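Long-range contacts in uncharacterized protein YjgB (Bacillus subtilis, PDB 4YGT), which is of unknown function but is a putative secreted lipoprotein and the first structural representative of the DUF4309 family: residues Lys114-Val119 with Tyr133-Gly138; Tyr140-Val145 with Val155-Lys160; Asp48-Phe53 with Phe80-Asp85. One frame throughout, in Å; residues are numbered along the deposited sequence.

Contact 1 (Lys114-Val119 with Tyr133-Gly138); sequences KQLGPV and YVYDTG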
ATOM      1  N   LYS A 114       6.044  -5.944 -16.752  1.00 83.91           N
ATOM      2  CA  LYS A 114       7.161  -5.196 -17.373  1.00 85.52           C
ATOM      3  C   LYS A 114       8.177  -4.680 -16.335  1.00 83.60           C
ATOM      4  O   LYS A 114       9.352  -4.486 -16.669  1.00 85.28           O
ATOM      5  CB  LYS A 114       6.639  -3.999 -18.201  1.00 91.19           C
ATOM      6  CG  LYS A 114       7.623  -3.481 -19.267  1.00103.62           C
ATOM      7  CD  LYS A 114       7.073  -2.291 -20.061  1.00111.82           C
ATOM      8  CE  LYS A 114       8.017  -1.807 -21.141  1.00120.81           C
ATOM      9  NZ  LYS A 114       8.027  -2.703 -22.331  1.00130.67           N
ATOM     10  N   GLN A 115       7.736  -4.460 -15.094  1.00 72.67           N
ATOM     11  CA  GLN A 115       8.642  -3.924 -14.099  1.00 68.18           C
ATOM     12  C   GLN A 115       9.148  -4.985 -13.118  1.00 68.18           C
ATOM     13  O   GLN A 115      10.352  -5.018 -12.862  1.00 66.64           O
ATOM     14  CB  GLN A 115       7.994  -2.750 -13.338  1.00 65.79           C
ATOM     15  CG  GLN A 115       7.619  -1.547 -14.221  1.00 82.34           C
ATOM     16  CD  GLN A 115       8.753  -0.987 -15.053  1.00102.93           C
ATOM     17  OE1 GLN A 115       9.865  -0.732 -14.567  1.00 95.86           O
ATOM     18  NE2 GLN A 115       8.476  -0.749 -16.323  1.00100.10           N
ATOM     19  N   LEU A 116       8.261  -5.850 -12.585  1.00 62.68           N
ATOM     20  CA  LEU A 116       8.669  -6.808 -11.558  1.00 60.29           C
ATOM     21  C   LEU A 116       8.731  -8.260 -12.040  1.00 70.35           C
ATOM     22  O   LEU A 116       8.993  -9.170 -11.245  1.00 70.51           O
ATOM     23  CB  LEU A 116       7.734  -6.706 -10.330  1.00 55.57           C
ATOM     24  CG  LEU A 116       7.306  -5.321  -9.854  1.00 57.07           C
ATOM     25  CD1 LEU A 116       6.403  -5.422  -8.631  1.00 53.24           C
ATOM     26  CD2 LEU A 116       8.525  -4.416  -9.546  1.00 56.44           C
ATOM     27  N   GLY A 117       8.542  -8.468 -13.335  1.00 71.98           N
ATOM     28  CA  GLY A 117       8.536  -9.805 -13.895  1.00 75.40           C
ATOM     29  C   GLY A 117       7.277 -10.547 -13.490  1.00 78.71           C
ATOM     30  O   GLY A 117       6.256  -9.910 -13.195  1.00 75.55           O
ATOM     31  N   PRO A 118       7.315 -11.900 -13.425  1.00 78.32           N
ATOM     32  CA  PRO A 118       6.100 -12.642 -13.063  1.00 78.95           C
ATOM     33  C   PRO A 118       5.696 -12.455 -11.603  1.00 76.57           C
ATOM     34  O   PRO A 118       6.515 -12.144 -10.738  1.00 71.94           O
ATOM     35  CB  PRO A 118       6.449 -14.102 -13.389  1.00 85.59           C
ATOM     36  CG  PRO A 118       7.923 -14.161 -13.335  1.00 89.98           C
ATOM     37  CD  PRO A 118       8.425 -12.814 -13.767  1.00 83.68           C
ATOM     38  N   VAL A 119       4.397 -12.588 -11.368  1.00 74.53           N
ATOM     39  CA  VAL A 119       3.757 -12.431 -10.062  1.00 71.30           C
ATOM     40  C   VAL A 119       3.922 -13.753  -9.279  1.00 77.80           C
ATOM     41  O   VAL A 119       3.849 -14.824  -9.887  1.00 80.99           O
ATOM     42  CB  VAL A 119       2.266 -11.997 -10.252  1.00 74.77           C
ATOM     43  CG1 VAL A 119       1.451 -13.032 -11.047  1.00 79.58           C
ATOM     44  CG2 VAL A 119       1.599 -11.672  -8.928  1.00 70.55           C
ATOM     45  N   TYR A 133      -2.570  -9.183  -6.915  1.00 62.38           N
ATOM     46  CA  TYR A 133      -1.306  -9.666  -7.481  1.00 63.48           C
ATOM     47  C   TYR A 133      -0.218  -9.565  -6.390  1.00 61.77           C
ATOM     48  O   TYR A 133       0.156  -8.455  -6.003  1.00 57.79           O
ATOM     49  CB  TYR A 133      -0.929  -8.837  -8.714  1.00 66.90           C
ATOM     50  CG  TYR A 133      -1.834  -9.066  -9.900  1.00 74.64           C
ATOM     51  CD1 TYR A 133      -3.027  -8.364 -10.037  1.00 77.32           C
ATOM     52  CD2 TYR A 133      -1.490  -9.970 -10.903  1.00 80.34           C
ATOM     53  CE1 TYR A 133      -3.853  -8.546 -11.144  1.00 83.40           C
ATOM     54  CE2 TYR A 133      -2.318 -10.177 -12.007  1.00 86.22           C
ATOM     55  CZ  TYR A 133      -3.503  -9.466 -12.119  1.00 96.88           C
ATOM     56  OH  TYR A 133      -4.326  -9.628 -13.204  1.00103.29           O
ATOM     57  N   VAL A 134       0.232 -10.707  -5.835  1.00 56.66           N
ATOM     58  CA  VAL A 134       1.192 -10.709  -4.727  1.00 52.95           C
ATOM     59  C   VAL A 134       2.622 -10.934  -5.212  1.00 59.25           C
ATOM     60  O   VAL A 134       2.895 -11.902  -5.921  1.00 63.13           O
ATOM     61  CB  VAL A 134       0.825 -11.744  -3.631  1.00 56.39           C
ATOM     62  CG1 VAL A 134       1.717 -11.599  -2.405  1.00 53.39           C
ATOM     63  CG2 VAL A 134      -0.636 -11.650  -3.238  1.00 55.87           C
ATOM     64  N   TYR A 135       3.539 -10.053  -4.771  1.00 54.78           N
ATOM     65  CA  TYR A 135       4.985 -10.113  -5.014  1.00 54.76           C
ATOM     66  C   TYR A 135       5.713 -10.327  -3.686  1.00 53.63           C
ATOM     67  O   TYR A 135       5.538  -9.528  -2.782  1.00 48.51           O
ATOM     68  CB  TYR A 135       5.481  -8.827  -5.712  1.00 54.35           C
ATOM     69  CG  TYR A 135       5.165  -8.810  -7.191  1.00 59.48           C
ATOM     70  CD1 TYR A 135       6.039  -9.371  -8.116  1.00 64.33           C
ATOM     71  CD2 TYR A 135       3.976  -8.261  -7.666  1.00 60.33           C
ATOM     72  CE1 TYR A 135       5.740  -9.384  -9.478  1.00 68.10           C
ATOM     73  CE2 TYR A 135       3.675  -8.252  -9.026  1.00 64.39           C
ATOM     74  CZ  TYR A 135       4.560  -8.815  -9.931  1.00 75.23           C
ATOM     75  OH  TYR A 135       4.265  -8.816 -11.278  1.00 80.88           O
ATOM     76  N   ASP A 136       6.489 -11.421  -3.548  1.00 52.74           N
ATOM     77  CA  ASP A 136       7.223 -11.677  -2.309  1.00 51.32           C
ATOM     78  C   ASP A 136       8.454 -10.778  -2.258  1.00 52.42           C
ATOM     79  O   ASP A 136       9.154 -10.643  -3.264  1.00 52.74           O
ATOM     80  CB  ASP A 136       7.604 -13.155  -2.163  1.00 56.90           C
ATOM     81  CG  ASP A 136       6.440 -14.109  -1.911  1.00 68.24           C
ATOM     82  OD1 ASP A 136       5.395 -13.658  -1.370  1.00 65.94           O
ATOM     83  OD2 ASP A 136       6.604 -15.317  -2.170  1.00 76.04           O
ATOM     84  N   THR A 137       8.670 -10.112  -1.105  1.00 47.26           N
ATOM     85  CA  THR A 137       9.762  -9.150  -0.885  1.00 45.56           C
ATOM     86  C   THR A 137      10.492  -9.435   0.454  1.00 48.91           C
ATOM     87  O   THR A 137      10.324  -8.732   1.452  1.00 46.27           O
ATOM     88  CB  THR A 137       9.222  -7.701  -0.950  1.00 44.47           C
ATOM     89  OG1 THR A 137       8.273  -7.513   0.101  1.00 41.99           O
ATOM     90  CG2 THR A 137       8.584  -7.370  -2.293  1.00 41.02           C
ATOM     91  N   GLY A 138      11.283 -10.490   0.445  1.00 47.86           N
ATOM     92  CA  GLY A 138      12.040 -10.940   1.604  1.00 48.96           C
ATOM     93  C   GLY A 138      11.142 -11.491   2.688  1.00 52.66           C
ATOM     94  O   GLY A 138      10.464 -12.501   2.482  1.00 53.02           O
TER
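Leu116, in the last turn of helix 109-116, lies against the ring of Tyr135. Its CD1 sits over the middle of one ring face, 3.7 Å from the centroid and 6° off the normal, while CB stands over the rim of the same face, 3.4 Å from Tyr135 CE1. Leu116 CG stands anti to the carbonyl carbon (chi1 -41°), which turns the isobutyl end over the ring; Val20 and Tyr24 of helix 14-27 also touch this leucine. At Gly117 the chain leaves the helix with positive phi, and the carbonyl O lies in the plane of the Tyr135 ring, 3.0 Å from Tyr135 OH, a hydrogen-bonding distance although this proton has another acceptor within reach. The segment is the turn that takes the chain from helix 109-116 into strand 121-124, the edge strand beside 131-137 in the antiparallel sheet. Pro118 puts its carbonyl O 3.1 Å from Tyr135 CE1, approaching obliquely. Val119 closes the other ring face: its CA lies 4.1 Å from the centroid, and CG2 reaches over the rim. That methyl, anti to the backbone N, rests 3.3 Å from Val134 O and packs 3.8 Å from Tyr133 CB.

Contact 2 (Tyr140-Val145 with Val155-Lys160); sequences YELHFV and VNLKAK. With EDO (1,2-ethanediol), chain F.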
ATOM      1  N   TYR A 140       8.630  -9.754   3.795  1.00 44.39           N
ATOM      2  CA  TYR A 140       7.332  -9.117   3.575  1.00 41.70           C
ATOM      3  C   TYR A 140       6.734  -9.488   2.215  1.00 48.53           C
ATOM      4  O   TYR A 140       7.342 -10.236   1.442  1.00 49.60           O
ATOM      5  CB  TYR A 140       7.492  -7.569   3.718  1.00 38.27           C
ATOM      6  CG  TYR A 140       8.329  -7.196   4.928  1.00 38.90           C
ATOM      7  CD1 TYR A 140       7.766  -7.143   6.200  1.00 41.11           C
ATOM      8  CD2 TYR A 140       9.708  -7.002   4.817  1.00 39.25           C
ATOM      9  CE1 TYR A 140       8.544  -6.860   7.324  1.00 42.65           C
ATOM     10  CE2 TYR A 140      10.500  -6.746   5.939  1.00 39.82           C
ATOM     11  CZ  TYR A 140       9.912  -6.670   7.189  1.00 48.41           C
ATOM     12  OH  TYR A 140      10.678  -6.389   8.299  1.00 48.71           O
ATOM     13  N   GLU A 141       5.510  -8.992   1.942  1.00 44.87           N
ATOM     14  CA  GLU A 141       4.832  -9.211   0.670  1.00 45.34           C
ATOM     15  C   GLU A 141       4.025  -7.983   0.291  1.00 45.78           C
ATOM     16  O   GLU A 141       3.454  -7.308   1.156  1.00 42.33           O
ATOM     17  CB  GLU A 141       3.965 -10.474   0.677  1.00 50.11           C
ATOM     18  CG  GLU A 141       3.293 -10.767   2.004  1.00 62.73           C
ATOM     19  CD  GLU A 141       2.417 -11.998   2.020  1.00 78.84           C
ATOM     20  OE1 GLU A 141       2.835 -13.046   1.476  1.00 77.02           O
ATOM     21  OE2 GLU A 141       1.314 -11.915   2.606  1.00 73.40           O
ATOM     22  N   LEU A 142       4.065  -7.654  -1.006  1.00 44.01           N
ATOM     23  CA  LEU A 142       3.361  -6.515  -1.598  1.00 43.44           C
ATOM     24  C   LEU A 142       2.159  -7.028  -2.314  1.00 50.75           C
ATOM     25  O   LEU A 142       2.301  -7.833  -3.244  1.00 53.38           O
ATOM     26  CB  LEU A 142       4.240  -5.794  -2.600  1.00 43.42           C
ATOM     27  CG  LEU A 142       5.029  -4.624  -2.200  1.00 46.12           C
ATOM     28  CD1 LEU A 142       5.651  -4.036  -3.424  1.00 47.36           C
ATOM     29  CD2 LEU A 142       4.172  -3.569  -1.515  1.00 47.30           C
ATOM     30  N   HIS A 143       0.989  -6.592  -1.880  1.00 45.10           N
ATOM     31  CA  HIS A 143      -0.283  -7.011  -2.433  1.00 46.68           C
ATOM     32  C   HIS A 143      -0.842  -5.899  -3.303  1.00 47.73           C
ATOM     33  O   HIS A 143      -1.337  -4.904  -2.767  1.00 42.01           O
ATOM     34  CB  HIS A 143      -1.251  -7.331  -1.286  1.00 48.64           C
ATOM     35  CG  HIS A 143      -0.858  -8.507  -0.450  1.00 54.31           C
ATOM     36  ND1 HIS A 143      -1.567  -9.696  -0.502  1.00 59.40           N
ATOM     37  CD2 HIS A 143       0.125  -8.627   0.471  1.00 55.50           C
ATOM     38  CE1 HIS A 143      -0.989 -10.496   0.374  1.00 59.98           C
ATOM     39  NE2 HIS A 143       0.033  -9.901   0.984  1.00 57.85           N
ATOM     40  N   PHE A 144      -0.705  -6.023  -4.640  1.00 47.30           N
ATOM     41  CA  PHE A 144      -1.274  -5.029  -5.554  1.00 48.15           C
ATOM     42  C   PHE A 144      -2.730  -5.412  -5.813  1.00 55.75           C
ATOM     43  O   PHE A 144      -2.985  -6.389  -6.527  1.00 59.33           O
ATOM     44  CB  PHE A 144      -0.486  -4.925  -6.858  1.00 51.34           C
ATOM     45  CG  PHE A 144       0.919  -4.421  -6.706  1.00 51.20           C
ATOM     46  CD1 PHE A 144       1.971  -5.305  -6.494  1.00 53.36           C
ATOM     47  CD2 PHE A 144       1.204  -3.061  -6.810  1.00 51.89           C
ATOM     48  CE1 PHE A 144       3.286  -4.840  -6.400  1.00 52.35           C
ATOM     49  CE2 PHE A 144       2.515  -2.596  -6.692  1.00 53.21           C
ATOM     50  CZ  PHE A 144       3.549  -3.491  -6.504  1.00 50.99           C
ATOM     51  N   VAL A 145      -3.683  -4.680  -5.204  1.00 50.02           N
ATOM     52  CA  VAL A 145      -5.112  -4.999  -5.332  1.00 51.62           C
ATOM     53  C   VAL A 145      -5.717  -4.219  -6.521  1.00 60.97           C
ATOM     54  O   VAL A 145      -5.974  -3.023  -6.424  1.00 60.68           O
ATOM     55  CB  VAL A 145      -5.859  -4.764  -3.991  1.00 51.71           C
ATOM     56  CG1 VAL A 145      -7.329  -5.113  -4.104  1.00 53.19           C
ATOM     57  CG2 VAL A 145      -5.214  -5.554  -2.855  1.00 49.64           C
ATOM     58  N   VAL A 155      -2.339  -0.728  -2.659  1.00 40.12           N
ATOM     59  CA  VAL A 155      -1.192  -1.629  -2.568  1.00 37.98           C
ATOM     60  C   VAL A 155      -0.956  -1.866  -1.085  1.00 39.78           C
ATOM     61  O   VAL A 155      -0.822  -0.906  -0.339  1.00 35.78           O
ATOM     62  CB  VAL A 155       0.046  -1.047  -3.279  1.00 40.99           C
ATOM     63  CG1 VAL A 155       1.197  -2.038  -3.259  1.00 41.48           C
ATOM     64  CG2 VAL A 155      -0.277  -0.642  -4.712  1.00 43.50           C
ATOM     65  N   ASN A 156      -0.993  -3.130  -0.647  1.00 39.81           N
ATOM     66  CA  ASN A 156      -0.796  -3.515   0.753  1.00 38.89           C
ATOM     67  C   ASN A 156       0.576  -4.081   1.033  1.00 44.08           C
ATOM     68  O   ASN A 156       1.113  -4.834   0.228  1.00 45.62           O
ATOM     69  CB  ASN A 156      -1.834  -4.544   1.188  1.00 38.02           C
ATOM     70  CG  ASN A 156      -3.259  -4.121   1.008  1.00 53.46           C
ATOM     71  OD1 ASN A 156      -3.560  -2.937   0.867  1.00 52.16           O
ATOM     72  ND2 ASN A 156      -4.173  -5.092   1.011  1.00 42.64           N
ATOM     73  N   LEU A 157       1.142  -3.732   2.199  1.00 40.38           N
ATOM     74  CA  LEU A 157       2.406  -4.294   2.652  1.00 39.01           C
ATOM     75  C   LEU A 157       2.217  -4.943   4.001  1.00 42.26           C
ATOM     76  O   LEU A 157       1.719  -4.302   4.920  1.00 40.17           O
ATOM     77  CB  LEU A 157       3.519  -3.244   2.714  1.00 37.67           C
ATOM     78  CG  LEU A 157       4.925  -3.756   3.073  1.00 41.78           C
ATOM     79  CD1 LEU A 157       5.480  -4.674   2.010  1.00 42.64           C
ATOM     80  CD2 LEU A 157       5.841  -2.622   3.298  1.00 41.90           C
ATOM     81  N   LYS A 158       2.614  -6.225   4.125  1.00 42.11           N
ATOM     82  CA  LYS A 158       2.538  -6.941   5.399  1.00 42.99           C
ATOM     83  C   LYS A 158       3.651  -7.972   5.494  1.00 47.25           C
ATOM     84  O   LYS A 158       4.295  -8.261   4.489  1.00 46.23           O
ATOM     85  CB  LYS A 158       1.146  -7.577   5.629  1.00 45.64           C
ATOM     86  CG  LYS A 158       0.698  -8.651   4.648  1.00 60.51           C
ATOM     87  CD  LYS A 158      -0.516  -9.374   5.227  1.00 70.14           C
ATOM     88  CE  LYS A 158      -1.305 -10.152   4.207  1.00 91.13           C
ATOM     89  NZ  LYS A 158      -2.713 -10.371   4.650  1.00100.88           N
ATOM     90  N   ALA A 159       3.880  -8.532   6.693  1.00 46.32           N
ATOM     91  CA  ALA A 159       4.872  -9.596   6.864  1.00 49.28           C
ATOM     92  C   ALA A 159       4.358 -10.896   6.282  1.00 55.22           C
ATOM     93  O   ALA A 159       3.144 -11.167   6.345  1.00 56.90           O
ATOM     94  CB  ALA A 159       5.201  -9.787   8.335  1.00 52.32           C
ATOM     95  N   LYS A 160       5.266 -11.688   5.686  1.00 52.09           N
ATOM     96  CA  LYS A 160       4.957 -13.026   5.159  1.00 56.87           C
ATOM     97  C   LYS A 160       4.471 -13.947   6.306  1.00 77.74           C
ATOM     98  O   LYS A 160       5.135 -13.981   7.373  1.00 76.94           O
ATOM     99  CB  LYS A 160       6.184 -13.664   4.463  1.00 59.96           C
ATOM    100  CG  LYS A 160       6.345 -13.307   2.982  1.00 67.55           C
ATOM    101  CD  LYS A 160       6.814 -14.496   2.137  1.00 79.01           C
ATOM    102  CE  LYS A 160       8.277 -14.873   2.354  1.00100.69           C
ATOM    103  NZ  LYS A 160       8.659 -16.213   1.789  1.00105.50           N
ATOM    104  OXT LYS A 160       3.416 -14.605   6.143  1.00104.58           O
TER
HETATM  105  C1  EDO F 205      14.767  -6.508   6.629  1.00 71.95           C
HETATM  106  O1  EDO F 205      14.269  -7.835   6.815  1.00 72.04           O
HETATM  107  C2  EDO F 205      13.751  -5.428   7.127  1.00 73.26           C
HETATM  108  O2  EDO F 205      13.618  -5.345   8.550  1.00 73.55           O
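Tyr140 pairs with Ala159 at the open end of an antiparallel beta hairpin, strands 140-146 and 152-159, whose axes run 160° apart in the sheet's middle. His143 and Asn156 exchange the shorter backbone bonds, His143 N to Asn156 O at 2.7 Å and nearly straight (175°), Asn156 N to His143 O at 2.8 Å. Glu141 and Lys158 exchange the other two.

Apolar contacts gather on the face of Leu142, Phe144, Val155 and Leu157, where helix 14-27 packs on Leu142, Phe144 and Leu157. Val155 CG1, anti to the backbone N (chi1 -176°), lies over the Phe144 ring, 4.0 Å from its centroid, and Leu142 CD2 touches Val155 CG1 and Leu157 CD1. Tyr140 CB meets Leu157 CD1 at 3.9 Å, Tyr140 CD1 lies 3.9 Å from Ala159 CA, and Tyr140 OH is hydrogen-bonded to O2 of an ethanediol at 3.1 Å. With an alanine here, Ala159 would probably lose the ring beside it and the diol its phenol partner.

On the other face His143 ND1 bonds to Asp132, while NE2 gives a weak bond to Glu141 OE2, which lies in the imidazole plane. Lys158 crosses both with its aliphatic chain, CE resting 3.5 Å from His143 NE2.

Contact 3 (Asp48-Phe53 with Phe80-Asp85); sequences DVHAAF and FSYHKD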
ATOM      1  N   ASP A  48       3.942   6.404  16.383  1.00 46.31           N
ATOM      2  CA  ASP A  48       4.873   6.904  15.363  1.00 42.97           C
ATOM      3  C   ASP A  48       4.109   7.361  14.122  1.00 44.09           C
ATOM      4  O   ASP A  48       4.491   8.338  13.492  1.00 43.95           O
ATOM      5  CB  ASP A  48       5.914   5.829  14.962  1.00 42.45           C
ATOM      6  CG  ASP A  48       6.880   5.360  16.045  1.00 44.98           C
ATOM      7  OD1 ASP A  48       7.230   6.175  16.930  1.00 42.25           O
ATOM      8  OD2 ASP A  48       7.329   4.191  15.976  1.00 46.46           O
ATOM      9  N   VAL A  49       3.063   6.618  13.744  1.00 38.95           N
ATOM     10  CA  VAL A  49       2.210   6.917  12.585  1.00 35.68           C
ATOM     11  C   VAL A  49       1.542   8.286  12.813  1.00 41.48           C
ATOM     12  O   VAL A  49       1.568   9.155  11.939  1.00 40.30           O
ATOM     13  CB  VAL A  49       1.174   5.775  12.328  1.00 37.04           C
ATOM     14  CG1 VAL A  49       0.147   6.174  11.277  1.00 34.81           C
ATOM     15  CG2 VAL A  49       1.874   4.475  11.932  1.00 34.97           C
ATOM     16  N   HIS A  50       0.969   8.469  13.998  1.00 42.18           N
ATOM     17  CA  HIS A  50       0.302   9.696  14.396  1.00 43.97           C
ATOM     18  C   HIS A  50       1.288  10.841  14.487  1.00 49.42           C
ATOM     19  O   HIS A  50       0.957  11.955  14.092  1.00 49.83           O
ATOM     20  CB  HIS A  50      -0.437   9.484  15.724  1.00 47.67           C
ATOM     21  CG  HIS A  50      -1.722   8.743  15.558  1.00 49.89           C
ATOM     22  ND1 HIS A  50      -2.888   9.194  16.135  1.00 53.81           N
ATOM     23  CD2 HIS A  50      -1.994   7.626  14.839  1.00 48.97           C
ATOM     24  CE1 HIS A  50      -3.825   8.331  15.771  1.00 51.83           C
ATOM     25  NE2 HIS A  50      -3.332   7.370  14.995  1.00 49.25           N
ATOM     26  N   ALA A  51       2.514  10.563  14.949  1.00 47.64           N
ATOM     27  CA  ALA A  51       3.588  11.553  15.008  1.00 48.86           C
ATOM     28  C   ALA A  51       3.924  12.039  13.582  1.00 50.46           C
ATOM     29  O   ALA A  51       4.027  13.238  13.352  1.00 51.79           O
ATOM     30  CB  ALA A  51       4.823  10.953  15.687  1.00 50.48           C
ATOM     31  N   ALA A  52       4.000  11.118  12.626  1.00 44.21           N
ATOM     32  CA  ALA A  52       4.331  11.424  11.242  1.00 42.08           C
ATOM     33  C   ALA A  52       3.191  12.073  10.450  1.00 45.12           C
ATOM     34  O   ALA A  52       3.440  13.052   9.761  1.00 46.73           O
ATOM     35  CB  ALA A  52       4.782  10.158  10.524  1.00 39.56           C
ATOM     36  N   PHE A  53       1.982  11.519  10.521  1.00 39.73           N
ATOM     37  CA  PHE A  53       0.833  11.909   9.714  1.00 40.36           C
ATOM     38  C   PHE A  53      -0.217  12.767  10.398  1.00 47.22           C
ATOM     39  O   PHE A  53      -1.087  13.300   9.703  1.00 49.42           O
ATOM     40  CB  PHE A  53       0.138  10.641   9.214  1.00 41.08           C
ATOM     41  CG  PHE A  53       0.831   9.918   8.088  1.00 42.36           C
ATOM     42  CD1 PHE A  53       1.845   9.001   8.346  1.00 44.70           C
ATOM     43  CD2 PHE A  53       0.473  10.151   6.768  1.00 46.21           C
ATOM     44  CE1 PHE A  53       2.487   8.330   7.303  1.00 44.38           C
ATOM     45  CE2 PHE A  53       1.113   9.475   5.724  1.00 48.04           C
ATOM     46  CZ  PHE A  53       2.118   8.570   6.000  1.00 44.23           C
ATOM     47  N   PHE A  80      -3.121   2.406   8.019  1.00 34.62           N
ATOM     48  CA  PHE A  80      -2.270   1.643   8.919  1.00 33.56           C
ATOM     49  C   PHE A  80      -3.123   0.823   9.861  1.00 38.37           C
ATOM     50  O   PHE A  80      -3.991   1.362  10.526  1.00 39.56           O
ATOM     51  CB  PHE A  80      -1.357   2.575   9.722  1.00 34.50           C
ATOM     52  CG  PHE A  80      -0.421   3.391   8.867  1.00 33.35           C
ATOM     53  CD1 PHE A  80      -0.830   4.608   8.323  1.00 33.87           C
ATOM     54  CD2 PHE A  80       0.867   2.943   8.597  1.00 33.11           C
ATOM     55  CE1 PHE A  80       0.035   5.361   7.534  1.00 33.04           C
ATOM     56  CE2 PHE A  80       1.727   3.696   7.800  1.00 34.05           C
ATOM     57  CZ  PHE A  80       1.302   4.898   7.275  1.00 32.26           C
ATOM     58  N   SER A  81      -2.908  -0.480   9.891  1.00 36.60           N
ATOM     59  CA  SER A  81      -3.531  -1.370  10.872  1.00 38.55           C
ATOM     60  C   SER A  81      -2.417  -1.774  11.847  1.00 43.38           C
ATOM     61  O   SER A  81      -1.234  -1.689  11.501  1.00 40.58           O
ATOM     62  CB  SER A  81      -4.199  -2.568  10.203  1.00 40.30           C
ATOM     63  OG  SER A  81      -3.244  -3.479   9.689  1.00 42.67           O
ATOM     64  N   TYR A  82      -2.777  -2.161  13.068  1.00 44.54           N
ATOM     65  CA  TYR A  82      -1.805  -2.493  14.109  1.00 45.71           C
ATOM     66  C   TYR A  82      -2.057  -3.846  14.777  1.00 54.19           C
ATOM     67  O   TYR A  82      -3.201  -4.306  14.835  1.00 54.85           O
ATOM     68  CB  TYR A  82      -1.846  -1.399  15.183  1.00 48.03           C
ATOM     69  CG  TYR A  82      -1.827   0.006  14.616  1.00 47.10           C
ATOM     70  CD1 TYR A  82      -0.661   0.548  14.074  1.00 46.35           C
ATOM     71  CD2 TYR A  82      -2.986   0.785  14.586  1.00 47.55           C
ATOM     72  CE1 TYR A  82      -0.650   1.821  13.506  1.00 45.73           C
ATOM     73  CE2 TYR A  82      -2.983   2.067  14.026  1.00 45.87           C
ATOM     74  CZ  TYR A  82      -1.806   2.591  13.511  1.00 51.80           C
ATOM     75  OH  TYR A  82      -1.773   3.862  12.982  1.00 50.17           O
ATOM     76  N   HIS A  83      -0.990  -4.462  15.341  1.00 53.40           N
ATOM     77  CA  HIS A  83      -1.127  -5.681  16.152  1.00 57.75           C
ATOM     78  C   HIS A  83      -1.657  -5.265  17.538  1.00 65.73           C
ATOM     79  O   HIS A  83      -1.806  -4.064  17.806  1.00 63.33           O
ATOM     80  CB  HIS A  83       0.213  -6.438  16.307  1.00 59.31           C
ATOM     81  CG  HIS A  83       0.880  -6.877  15.039  1.00 59.16           C
ATOM     82  ND1 HIS A  83       0.416  -7.953  14.320  1.00 61.37           N
ATOM     83  CD2 HIS A  83       2.023  -6.431  14.468  1.00 57.69           C
ATOM     84  CE1 HIS A  83       1.257  -8.094  13.306  1.00 58.20           C
ATOM     85  NE2 HIS A  83       2.244  -7.206  13.359  1.00 56.24           N
ATOM     86  N   LYS A  84      -1.899  -6.242  18.428  1.00 68.36           N
ATOM     87  CA  LYS A  84      -2.347  -5.992  19.793  1.00 73.41           C
ATOM     88  C   LYS A  84      -1.333  -5.072  20.530  1.00 78.67           C
ATOM     89  O   LYS A  84      -1.744  -4.096  21.167  1.00 78.73           O
ATOM     90  CB  LYS A  84      -2.529  -7.337  20.529  1.00 81.78           C
ATOM     91  CG  LYS A  84      -3.551  -7.318  21.659  1.00 96.36           C
ATOM     92  CD  LYS A  84      -3.729  -8.719  22.274  1.00111.59           C
ATOM     93  CE  LYS A  84      -4.708  -8.746  23.429  1.00122.97           C
ATOM     94  NZ  LYS A  84      -5.036 -10.134  23.853  1.00133.67           N
ATOM     95  N   ASP A  85      -0.011  -5.337  20.340  1.00 75.82           N
ATOM     96  CA  ASP A  85       1.137  -4.621  20.932  1.00 76.46           C
ATOM     97  C   ASP A  85       1.321  -3.172  20.390  1.00 77.85           C
ATOM     98  O   ASP A  85       2.243  -2.478  20.823  1.00 78.24           O
ATOM     99  CB  ASP A  85       2.442  -5.437  20.737  1.00 78.03           C
ATOM    100  CG  ASP A  85       3.028  -5.540  19.330  1.00 76.98           C
ATOM    101  OD1 ASP A  85       2.437  -4.949  18.383  1.00 70.45           O
ATOM    102  OD2 ASP A  85       4.100  -6.180  19.179  1.00 79.53           O
TER
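Val49 carries CG1 anti to its backbone N (chi1 171°) and CG2 anti to its carbonyl carbon, and this spreads the two methyls over the Phe80 ring. Phe80 has its own CG anti to the carbonyl carbon (chi1 -61°), reaching up from strand 77-82 to meet them. The contact is a helix packed on an antiparallel sheet, running nearly antiparallel to the strand beneath it: the axes of the short segments 48-53 and 80-82 approach to 11.0 Å, a spacing bridged by side chains such as Val49 and Phe80.

Val49 CG1 stands over the Phe80 face, offset toward the rim, 3.8 Å from the centroid and nearest to Phe80 CD1. CG2 is shared, lying near Phe80 CD2 and also in the plane of the Tyr82 ring at its edge, 4.0 Å from Tyr82 CE1. One helical turn on, Phe53 brings its ring to the far end of Phe80, where Phe53 CE1 comes to 3.6 Å from Phe80 CZ. The two planes stand at 58°, an oblique pairing, and Tyr69 and Tyr78 add rings around Phe53.

Tyr82 reaches toward the helix from the opposite direction to Val49. Its hydroxyl is hydrogen-bonded to Asp67 OD2, the carboxylate oxygen that also bonds His50 NE2, so Asp67 ties the helix to the strand through a shared atom. The same Tyr82 OH also rests 3.5 Å from Val49 CG1.

In the fold
All three contacts reach the same antiparallel sheet. Contacts 1 and 2 adjoin, their centres about 10 Å apart, because strands 131-137 and 140-146 are sheet neighbours: Tyr133 N lies 2.9 Å from Phe144 O and Tyr135 N 3.0 Å from Leu142 O, both probable hydrogen bonds. Leu116 of contact 1 touches Phe144 of contact 2. Contact 3 lies toward the sheet's other end, its centre about 17 Å from that of contact 2 and about 26 Å from that of contact 1, on the opposite side of the chain's centre. No active site is known; one ethanediol, probably from the crystallisation liquor, is hydrogen-bonded to Tyr140, and another lies about 4 Å from the Phe53 side chain.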